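Local coordinates for dihydrofolate reductase (Coxiella burnetii, PDB 3TQB), which probably catalyses the NADPH-dependent reduction of 7,8-dihydrofolate to 5,6,7,8-tetrahydrofolate, a key step in folate metabolism, at residues 34-39 with 92-97; 7-12 with 114-119; 60-65 with 72-77. All coordinates share one frame; numbering follows the deposited sequence.

Interaction 1: 34-39 with 92-97; sequences SITLGK and EVIIIG. With FOL (folic acid), chain C.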
# COMPACT_ATOMS: atom_id res chain seq x y z
N SER A 34 2.26 10.63 7.45
CA SER A 34 3.65 11.07 7.61
C SER A 34 4.60 10.25 6.73
O SER A 34 5.54 10.80 6.15
CB SER A 34 4.08 10.98 9.08
OG SER A 34 4.02 9.65 9.55
N ILE A 35 4.35 8.95 6.63
CA ILE A 35 5.19 8.06 5.83
C ILE A 35 5.06 8.33 4.33
O ILE A 35 6.05 8.26 3.60
CB ILE A 35 4.87 6.57 6.13
CG1 ILE A 35 5.32 6.19 7.54
CG2 ILE A 35 5.55 5.65 5.13
CD1 ILE A 35 6.82 6.12 7.72
N THR A 36 3.85 8.64 3.87
CA THR A 36 3.58 8.83 2.45
C THR A 36 3.72 10.27 1.94
O THR A 36 3.74 10.49 0.73
CB THR A 36 2.16 8.34 2.09
OG1 THR A 36 1.19 9.09 2.83
CG2 THR A 36 2.01 6.86 2.40
N LEU A 37 3.81 11.23 2.86
CA LEU A 37 3.87 12.65 2.48
C LEU A 37 5.09 12.99 1.62
O LEU A 37 6.22 12.66 1.98
CB LEU A 37 3.85 13.56 3.72
CG LEU A 37 2.49 14.15 4.13
CD1 LEU A 37 2.58 14.79 5.51
CD2 LEU A 37 2.01 15.15 3.10
N GLY A 38 4.84 13.67 0.50
CA GLY A 38 5.91 14.10 -0.41
C GLY A 38 6.53 12.98 -1.23
O GLY A 38 7.68 13.09 -1.66
N LYS A 39 5.77 11.91 -1.44
CA LYS A 39 6.26 10.76 -2.20
C LYS A 39 5.21 10.26 -3.19
O LYS A 39 4.02 10.54 -3.02
CB LYS A 39 6.64 9.62 -1.25
CG LYS A 39 7.76 9.95 -0.27
CD LYS A 39 8.06 8.78 0.65
CE LYS A 39 9.20 9.09 1.60
NZ LYS A 39 9.53 7.94 2.49
N GLU A 92 12.35 6.92 -4.17
CA GLU A 92 11.51 5.96 -3.47
C GLU A 92 10.07 6.02 -3.98
O GLU A 92 9.54 7.10 -4.22
CB GLU A 92 11.54 6.22 -1.96
CG GLU A 92 10.60 5.33 -1.14
CD GLU A 92 10.88 5.38 0.35
OE1 GLU A 92 11.48 6.37 0.82
OE2 GLU A 92 10.50 4.42 1.06
N VAL A 93 9.46 4.85 -4.16
CA VAL A 93 8.06 4.73 -4.57
C VAL A 93 7.31 3.87 -3.56
O VAL A 93 7.81 2.82 -3.14
CB VAL A 93 7.94 4.08 -5.96
CG1 VAL A 93 6.47 3.95 -6.36
CG2 VAL A 93 8.70 4.91 -6.99
N ILE A 94 6.11 4.31 -3.18
CA ILE A 94 5.33 3.62 -2.15
C ILE A 94 4.10 2.94 -2.76
O ILE A 94 3.25 3.59 -3.36
CB ILE A 94 4.87 4.60 -1.05
CG1 ILE A 94 6.07 5.35 -0.46
CG2 ILE A 94 4.13 3.86 0.06
CD1 ILE A 94 5.72 6.24 0.71
N ILE A 95 4.02 1.62 -2.60
CA ILE A 95 2.86 0.84 -3.04
C ILE A 95 1.93 0.65 -1.85
O ILE A 95 2.35 0.21 -0.78
CB ILE A 95 3.27 -0.55 -3.57
CG1 ILE A 95 4.43 -0.46 -4.57
CG2 ILE A 95 2.08 -1.25 -4.19
CD1 ILE A 95 4.19 0.48 -5.73
N ILE A 96 0.65 0.96 -2.04
CA ILE A 96 -0.32 0.94 -0.94
C ILE A 96 -1.48 -0.03 -1.15
O ILE A 96 -2.46 0.03 -0.42
CB ILE A 96 -0.87 2.37 -0.66
CG1 ILE A 96 -1.82 2.84 -1.77
CG2 ILE A 96 0.27 3.36 -0.51
CD1 ILE A 96 -2.42 4.20 -1.51
N GLY A 97 -1.38 -0.93 -2.13
CA GLY A 97 -2.42 -1.92 -2.39
C GLY A 97 -3.24 -1.62 -3.63
O GLY A 97 -2.95 -0.66 -4.34
N1 FOL C . -1.75 1.63 5.17
C2 FOL C . -2.03 1.66 6.53
NA2 FOL C . -1.04 1.50 7.41
N3 FOL C . -3.32 1.85 6.97
C4 FOL C . -4.35 2.02 6.06
O4 FOL C . -5.50 2.19 6.47
C4A FOL C . -4.08 1.99 4.70
N5 FOL C . -5.10 2.16 3.77
C6 FOL C . -4.81 2.13 2.42
C7 FOL C . -3.51 1.94 1.98
N8 FOL C . -2.49 1.77 2.90
C8A FOL C . -2.77 1.80 4.26
C9 FOL C . -5.91 2.31 1.39
N10 FOL C . -7.02 3.08 1.93
C11 FOL C . -6.74 6.77 3.76
C12 FOL C . -7.78 5.90 4.05
C13 FOL C . -7.86 4.66 3.43
C14 FOL C . -6.89 4.28 2.50
C15 FOL C . -5.84 5.15 2.20
C16 FOL C . -5.77 6.40 2.83
C FOL C . -6.69 8.10 4.45
O FOL C . -7.90 8.70 4.84
N FOL C . -5.51 8.68 4.67
CA FOL C . -5.38 10.10 4.93
CB FOL C . -5.49 10.37 6.43
CG FOL C . -6.10 11.74 6.70
CD FOL C . -6.08 12.07 8.18
OE1 FOL C . -7.09 12.58 8.71
OE2 FOL C . -5.07 11.85 8.88
CT FOL C . -4.08 10.63 4.41
O1 FOL C . -3.20 9.86 3.97
O2 FOL C . -3.85 11.86 4.40

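Interaction 2: 7-12 with 114-119; sequences AAMDKN and LTIINH. With FOL (folic acid), chain C.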
# COMPACT_ATOMS: atom_id res chain seq x y z
N ALA A 7 0.92 -1.12 4.47
CA ALA A 7 -0.41 -1.71 4.66
C ALA A 7 -0.72 -1.96 6.13
O ALA A 7 0.15 -2.33 6.91
CB ALA A 7 -0.52 -3.01 3.87
N ALA A 8 -1.98 -1.74 6.50
CA ALA A 8 -2.49 -2.11 7.82
C ALA A 8 -3.24 -3.43 7.69
O ALA A 8 -4.08 -3.58 6.80
CB ALA A 8 -3.39 -1.03 8.36
N MET A 9 -2.94 -4.37 8.57
CA MET A 9 -3.53 -5.71 8.52
C MET A 9 -3.70 -6.30 9.91
O MET A 9 -3.19 -5.76 10.89
CB MET A 9 -2.66 -6.63 7.66
CG MET A 9 -1.26 -6.88 8.22
SD MET A 9 -0.24 -7.85 7.10
CE MET A 9 -0.03 -6.69 5.75
N ASP A 10 -4.42 -7.42 9.98
CA ASP A 10 -4.65 -8.12 11.25
C ASP A 10 -3.87 -9.44 11.29
O ASP A 10 -3.06 -9.72 10.41
CB ASP A 10 -6.16 -8.33 11.48
CG ASP A 10 -6.75 -9.45 10.62
OD1 ASP A 10 -6.09 -9.90 9.66
OD2 ASP A 10 -7.89 -9.87 10.92
N LYS A 11 -4.11 -10.24 12.33
CA LYS A 11 -3.39 -11.50 12.53
C LYS A 11 -3.55 -12.51 11.39
O LYS A 11 -2.65 -13.32 11.15
CB LYS A 11 -3.79 -12.14 13.87
CG LYS A 11 -5.24 -12.61 13.96
CD LYS A 11 -5.74 -12.65 15.40
CE LYS A 11 -4.89 -13.55 16.29
NZ LYS A 11 -4.73 -14.92 15.73
N ASN A 12 -4.69 -12.46 10.69
CA ASN A 12 -4.93 -13.33 9.52
C ASN A 12 -4.70 -12.62 8.18
O ASN A 12 -5.23 -13.06 7.15
CB ASN A 12 -6.36 -13.90 9.58
CG ASN A 12 -6.56 -14.87 10.74
OD1 ASN A 12 -5.64 -15.12 11.53
ND2 ASN A 12 -7.76 -15.42 10.84
N LEU A 114 4.53 -2.05 7.74
CA LEU A 114 3.25 -2.72 7.97
C LEU A 114 2.74 -2.55 9.40
O LEU A 114 3.52 -2.60 10.35
CB LEU A 114 3.36 -4.21 7.63
CG LEU A 114 3.85 -4.54 6.22
CD1 LEU A 114 3.97 -6.05 6.05
CD2 LEU A 114 2.93 -3.95 5.15
N THR A 115 1.43 -2.36 9.53
CA THR A 115 0.77 -2.28 10.82
C THR A 115 -0.00 -3.58 11.06
O THR A 115 -0.94 -3.89 10.33
CB THR A 115 -0.20 -1.08 10.89
OG1 THR A 115 0.48 0.11 10.48
CG2 THR A 115 -0.73 -0.90 12.31
N ILE A 116 0.40 -4.33 12.08
CA ILE A 116 -0.25 -5.60 12.43
C ILE A 116 -1.09 -5.42 13.68
O ILE A 116 -0.61 -4.88 14.68
CB ILE A 116 0.77 -6.73 12.65
CG1 ILE A 116 1.75 -6.82 11.48
CG2 ILE A 116 0.05 -8.06 12.84
CD1 ILE A 116 2.75 -7.95 11.60
N ILE A 117 -2.34 -5.88 13.63
CA ILE A 117 -3.31 -5.65 14.70
C ILE A 117 -3.69 -6.97 15.39
O ILE A 117 -4.03 -7.95 14.73
CB ILE A 117 -4.59 -5.00 14.15
CG1 ILE A 117 -4.25 -3.71 13.39
CG2 ILE A 117 -5.57 -4.70 15.27
CD1 ILE A 117 -5.41 -3.14 12.60
N ASN A 118 -3.65 -6.97 16.72
CA ASN A 118 -3.98 -8.16 17.50
C ASN A 118 -5.50 -8.33 17.62
O ASN A 118 -6.10 -8.06 18.66
CB ASN A 118 -3.33 -8.09 18.89
CG ASN A 118 -3.41 -9.40 19.66
OD1 ASN A 118 -3.74 -10.45 19.10
ND2 ASN A 118 -3.09 -9.35 20.95
N HIS A 119 -6.12 -8.78 16.53
CA HIS A 119 -7.57 -8.99 16.47
C HIS A 119 -7.93 -9.83 15.25
O HIS A 119 -7.18 -9.86 14.27
CB HIS A 119 -8.30 -7.64 16.41
CG HIS A 119 -9.76 -7.72 16.73
ND1 HIS A 119 -10.26 -7.57 18.00
CD2 HIS A 119 -10.83 -7.94 15.93
CE1 HIS A 119 -11.58 -7.69 17.98
NE2 HIS A 119 -11.95 -7.91 16.73
N1 FOL C . -1.75 1.63 5.17
C2 FOL C . -2.03 1.66 6.53
NA2 FOL C . -1.04 1.50 7.41
N3 FOL C . -3.32 1.85 6.97
C4 FOL C . -4.35 2.02 6.06
O4 FOL C . -5.50 2.19 6.47
C4A FOL C . -4.08 1.99 4.70
N5 FOL C . -5.10 2.16 3.77
C6 FOL C . -4.81 2.13 2.42
C7 FOL C . -3.51 1.94 1.98
N8 FOL C . -2.49 1.77 2.90
C8A FOL C . -2.77 1.80 4.26
C9 FOL C . -5.91 2.31 1.39
N10 FOL C . -7.02 3.08 1.93
C11 FOL C . -6.74 6.77 3.76
C12 FOL C . -7.78 5.90 4.05
C13 FOL C . -7.86 4.66 3.43
C14 FOL C . -6.89 4.28 2.50
C15 FOL C . -5.84 5.15 2.20
C16 FOL C . -5.77 6.40 2.83
C FOL C . -6.69 8.10 4.45
O FOL C . -7.90 8.70 4.84
N FOL C . -5.51 8.68 4.67
CA FOL C . -5.38 10.10 4.93
CB FOL C . -5.49 10.37 6.43
CG FOL C . -6.10 11.74 6.70
CD FOL C . -6.08 12.07 8.18
OE1 FOL C . -7.09 12.58 8.71
OE2 FOL C . -5.07 11.85 8.88
CT FOL C . -4.08 10.63 4.41
O1 FOL C . -3.20 9.86 3.97
O2 FOL C . -3.85 11.86 4.40

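Interaction 3: 60-65 with 72-77; sequences NIVITQ and EGCDIF. With NDP (NADPH dihydro-nicotinamide-adenine-dinucleotide phosphate), chain B.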
# COMPACT_ATOMS: atom_id res chain seq x y z
N ASN A 60 -0.72 10.94 -6.61
CA ASN A 60 -1.55 9.75 -6.63
C ASN A 60 -1.42 9.03 -7.97
O ASN A 60 -1.76 9.60 -9.01
CB ASN A 60 -3.01 10.11 -6.38
CG ASN A 60 -3.25 10.61 -4.97
OD1 ASN A 60 -3.38 9.83 -4.04
ND2 ASN A 60 -3.31 11.93 -4.81
N ILE A 61 -0.92 7.80 -7.95
CA ILE A 61 -0.80 6.99 -9.16
C ILE A 61 -1.76 5.80 -9.10
O ILE A 61 -1.71 5.01 -8.16
CB ILE A 61 0.63 6.48 -9.38
CG1 ILE A 61 1.60 7.66 -9.45
CG2 ILE A 61 0.70 5.65 -10.65
CD1 ILE A 61 3.00 7.27 -9.86
N VAL A 62 -2.61 5.68 -10.11
CA VAL A 62 -3.64 4.64 -10.13
C VAL A 62 -3.41 3.66 -11.28
O VAL A 62 -3.25 4.06 -12.44
CB VAL A 62 -5.05 5.26 -10.27
CG1 VAL A 62 -6.11 4.17 -10.38
CG2 VAL A 62 -5.34 6.17 -9.08
N ILE A 63 -3.40 2.37 -10.95
CA ILE A 63 -3.24 1.31 -11.93
C ILE A 63 -4.63 0.88 -12.39
O ILE A 63 -5.56 0.81 -11.58
CB ILE A 63 -2.49 0.08 -11.33
CG1 ILE A 63 -1.21 0.51 -10.61
CG2 ILE A 63 -2.16 -0.93 -12.42
CD1 ILE A 63 -0.28 1.36 -11.44
N THR A 64 -4.78 0.61 -13.68
CA THR A 64 -6.05 0.17 -14.24
C THR A 64 -5.83 -0.42 -15.62
O THR A 64 -4.82 -0.16 -16.26
CB THR A 64 -7.06 1.34 -14.34
OG1 THR A 64 -8.28 0.88 -14.93
CG2 THR A 64 -6.49 2.47 -15.17
N GLN A 65 -6.78 -1.24 -16.07
CA GLN A 65 -6.77 -1.77 -17.43
C GLN A 65 -7.78 -1.04 -18.32
O GLN A 65 -7.72 -1.16 -19.54
CB GLN A 65 -7.07 -3.27 -17.43
CG GLN A 65 -6.08 -4.07 -16.59
CD GLN A 65 -6.42 -5.54 -16.54
OE1 GLN A 65 -5.72 -6.37 -17.13
NE2 GLN A 65 -7.49 -5.87 -15.83
N GLU A 72 -9.65 12.48 -11.84
CA GLU A 72 -9.23 13.84 -11.48
C GLU A 72 -8.15 13.79 -10.41
O GLU A 72 -8.36 13.22 -9.34
CB GLU A 72 -10.44 14.64 -10.97
CG GLU A 72 -10.17 16.13 -10.71
CD GLU A 72 -10.27 17.01 -11.95
OE1 GLU A 72 -10.37 18.24 -11.79
OE2 GLU A 72 -10.25 16.47 -13.08
N GLY A 73 -6.99 14.37 -10.71
CA GLY A 73 -5.91 14.52 -9.74
C GLY A 73 -4.99 13.32 -9.55
O GLY A 73 -4.12 13.34 -8.68
N CYS A 74 -5.17 12.28 -10.36
CA CYS A 74 -4.31 11.10 -10.33
C CYS A 74 -3.69 10.84 -11.70
O CYS A 74 -4.28 11.18 -12.72
CB CYS A 74 -5.10 9.87 -9.90
SG CYS A 74 -5.98 10.04 -8.33
N ASP A 75 -2.49 10.26 -11.70
CA ASP A 75 -1.86 9.79 -12.93
C ASP A 75 -2.23 8.33 -13.13
O ASP A 75 -2.13 7.53 -12.20
CB ASP A 75 -0.33 9.91 -12.86
CG ASP A 75 0.13 11.34 -12.64
OD1 ASP A 75 -0.62 12.28 -12.95
OD2 ASP A 75 1.27 11.51 -12.15
N ILE A 76 -2.66 7.99 -14.35
CA ILE A 76 -3.14 6.64 -14.64
C ILE A 76 -2.18 5.90 -15.57
O ILE A 76 -1.85 6.39 -16.65
CB ILE A 76 -4.53 6.68 -15.27
CG1 ILE A 76 -5.56 7.16 -14.25
CG2 ILE A 76 -4.92 5.30 -15.80
CD1 ILE A 76 -6.87 7.62 -14.86
N PHE A 77 -1.73 4.73 -15.12
CA PHE A 77 -0.93 3.82 -15.94
C PHE A 77 -1.62 2.47 -16.06
O PHE A 77 -2.47 2.13 -15.24
CB PHE A 77 0.46 3.65 -15.34
CG PHE A 77 1.29 4.91 -15.36
CD1 PHE A 77 2.16 5.16 -16.41
CD2 PHE A 77 1.20 5.83 -14.33
CE1 PHE A 77 2.93 6.31 -16.43
CE2 PHE A 77 1.96 6.99 -14.34
CZ PHE A 77 2.83 7.23 -15.39
PA NDP B . -7.24 -3.28 -5.84
O1A NDP B . -6.10 -4.26 -5.91
O2A NDP B . -7.08 -1.99 -5.08
O5B NDP B . -7.63 -2.90 -7.35
C5B NDP B . -8.09 -3.88 -8.27
C4B NDP B . -8.34 -3.18 -9.60
O4B NDP B . -7.21 -2.35 -9.90
C3B NDP B . -8.53 -4.10 -10.80
O3B NDP B . -9.90 -4.40 -11.05
C2B NDP B . -7.95 -3.26 -11.91
O2B NDP B . -8.92 -2.29 -12.28
C1B NDP B . -6.80 -2.53 -11.26
N9A NDP B . -5.51 -3.29 -11.32
C8A NDP B . -4.97 -4.01 -10.32
N7A NDP B . -3.79 -4.56 -10.70
C5A NDP B . -3.56 -4.19 -11.97
C6A NDP B . -2.49 -4.43 -12.97
N6A NDP B . -1.40 -5.19 -12.68
N1A NDP B . -2.62 -3.85 -14.19
C2A NDP B . -3.69 -3.08 -14.50
N3A NDP B . -4.69 -2.84 -13.63
C4A NDP B . -4.69 -3.35 -12.37
O3 NDP B . -8.56 -4.05 -5.34
PN NDP B . -8.74 -4.63 -3.85
O1N NDP B . -7.70 -5.69 -3.60
O2N NDP B . -10.21 -4.97 -3.69
O5D NDP B . -8.40 -3.37 -2.90
C5D NDP B . -9.43 -2.57 -2.31
C4D NDP B . -9.81 -3.13 -0.94
O4D NDP B . -8.63 -3.42 -0.19
C3D NDP B . -10.60 -2.11 -0.13
O3D NDP B . -11.53 -2.78 0.72
C2D NDP B . -9.54 -1.42 0.70
O2D NDP B . -10.06 -0.90 1.92
C1D NDP B . -8.54 -2.55 0.95
N1N NDP B . -7.18 -2.05 1.13
C2N NDP B . -6.66 -2.10 2.38
C3N NDP B . -5.37 -1.66 2.65
C7N NDP B . -4.81 -1.73 4.05
O7N NDP B . -3.67 -1.34 4.26
N7N NDP B . -5.57 -2.21 5.03
C4N NDP B . -4.56 -1.13 1.51
C5N NDP B . -5.19 -1.12 0.20
C6N NDP B . -6.49 -1.59 0.07
P2B NDP B . -9.66 -2.22 -13.70
O1X NDP B . -10.77 -3.22 -13.58
O2X NDP B . -10.11 -0.78 -13.79
O3X NDP B . -8.59 -2.58 -14.70

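Interaction 1: 34-39 with 92-97
Where helix 26-36 ends and the chain turns toward strand 40-43, Ile35, Thr36 and Lys39 close over Ile94 of the neighbouring strand 92-95. The tip of Ile94 does most of the touching. Its CD1 lies 3.5 Å from Ile35 O and 3.8 Å from Thr36 CA, so the methyl sits against the backbone of the last helical turn. From Thr36 the methyl CG2 also faces Ile94 CD1, at 4.1 Å, and the two side chains cross at about a right angle. Lys39 passes over the same isoleucine, with its CD 3.5 Å from Ile94 CD1. This is an alpha-to-beta connection of the dihydrofolate reductase fold. A type II turn from Thr36 to Lys39 leads into strand 40-43, whose Pro40 and Val42 bond to the backbone of Ile94. The Lys39 chain is extended beyond CG, which carries NZ past Ile94 to Glu92. There NZ forms a salt bridge of 3.0 Å with Glu92 OE1, reached from above the carboxylate, 63° out of its plane. Glu92 OE2 is held by Thr4 OG1 of strand 2-10. Thr36 OG1 is bonded to Phe32 O and to Arg58 NH1, an atom that also bonds the folate. Farther along the chain, Ile96 O approaches C7 of the folic acid pterin at 3.2 Å.

Interaction 2: 7-12 with 114-119
Ala7 to Met9 pair in parallel with Leu114 to Ile116; the axes of strands 7-10 and 114-117 come within 4.5 Å at an angle of 20°. Ala7 O accepts from Thr115 N, and Thr115 O accepts from Met9 N in a short, straight bond of 2.7 Å and 169°. Met9 O then receives Ile117 N at 2.9 Å, but this bond is bent to 131°. On the face of Ala7, Met9 and Leu114, the branch CD2 of Leu114 rests on Ala7 CB at 3.8 Å. The Met9 side chain leaves between its backbone N and carbonyl carbon and bends at the thioether, which brings its CE methyl to Leu114 CD1, 4.1 Å away. Ala8 and Thr115 point to the other face, toward the pterin. Ala8 CB lies only 3.2 Å from folate N3, a tight apolar-to-polar contact. Thr115 OG1 is bonded to Asp28 OD1, and that same oxygen bonds the folate, so Thr115 belongs to the second shell that positions the aspartate. Past the ladder, the Lys11 aliphatic chain lies over the backbone of His119, with CD 3.3 Å from His119 O. The Asp10 carboxylate is gripped by two backbone amides, Leu14 N on OD1 and Phe121 N on OD2. Ala8 N also bonds the nicotinamide carboxamide oxygen of NADPH. Strand 2-10 thus meets both pterin and nicotinamide, and strand 111-117 beside it supplies Thr115, as in the active site of other dihydrofolate reductases.

Interaction 3: 60-65 with 72-77
Thr64 packs on Ile76 and holds the adenosine 2'-phosphate of NADPH at the same time. Its OG1 donates to phosphate O2X at 2.7 Å, and the backbone N of Gln65 donates to O3X at 2.6 Å. The hydroxyl stands anti to the backbone N (chi1 178°), which turns it to the phosphate and sends the methyl to strand 74-77. There Thr64 CG2 meets Ile76 CG2 at 3.3 Å, a tight methyl-to-methyl contact. OG1 is also bonded to Gln66 N, a second partner for the hydroxyl. Farther along the cofactor, Ile63 CG2 touches the adenine at C2A, 3.4 Å away.

Behind this first shell stands a parallel ladder. Thr64 N donates to Phe77 O at 3.2 Å, which ties the phosphate-binding residue to the outer strand. Phe77 N bonds to Val62 O, Val62 N to Asp75 O at 2.8 Å, and Asp75 N to Asn60 O. On the face shared with Ile63, Ile61 CG2 approaches the Phe77 ring at CD2, 3.7 Å away, and Ala86 of helix 80-86 also touches the Phe77 side chain. On the other face Val62 CG2 packs against Cys74 CB at 3.8 Å, and Asn60 CB lies near Cys74 SG. Asp75 OD2 forms a salt bridge with Arg59. Strand 74-77 is the outermost strand at this end of the sheet. A loop after a parallel strand that grips the 2'-phosphate is characteristic of the NADPH site of dihydrofolate reductases.

How the interactions relate
All three contacts involve the same eight-stranded sheet, and each is partly buried. Interaction 2 joins two central strands, and interaction 3 joins the outermost strand 74-77 to its neighbour, on opposite sides of the chain's centre. Both are parallel backbone ladders. Interaction 2 runs from buried residues out to exposed Lys11 and His119; interaction 3 pairs buried residues with partly exposed ones on the edge strand. Interaction 1 differs in kind: a helix end and the turn after it pack on a strand through one isoleucine tip and a partly exposed salt bridge. Interactions 1 and 2 touch folate, and interaction 2 also bonds the nicotinamide end of NADPH; interaction 3 holds its adenosine end.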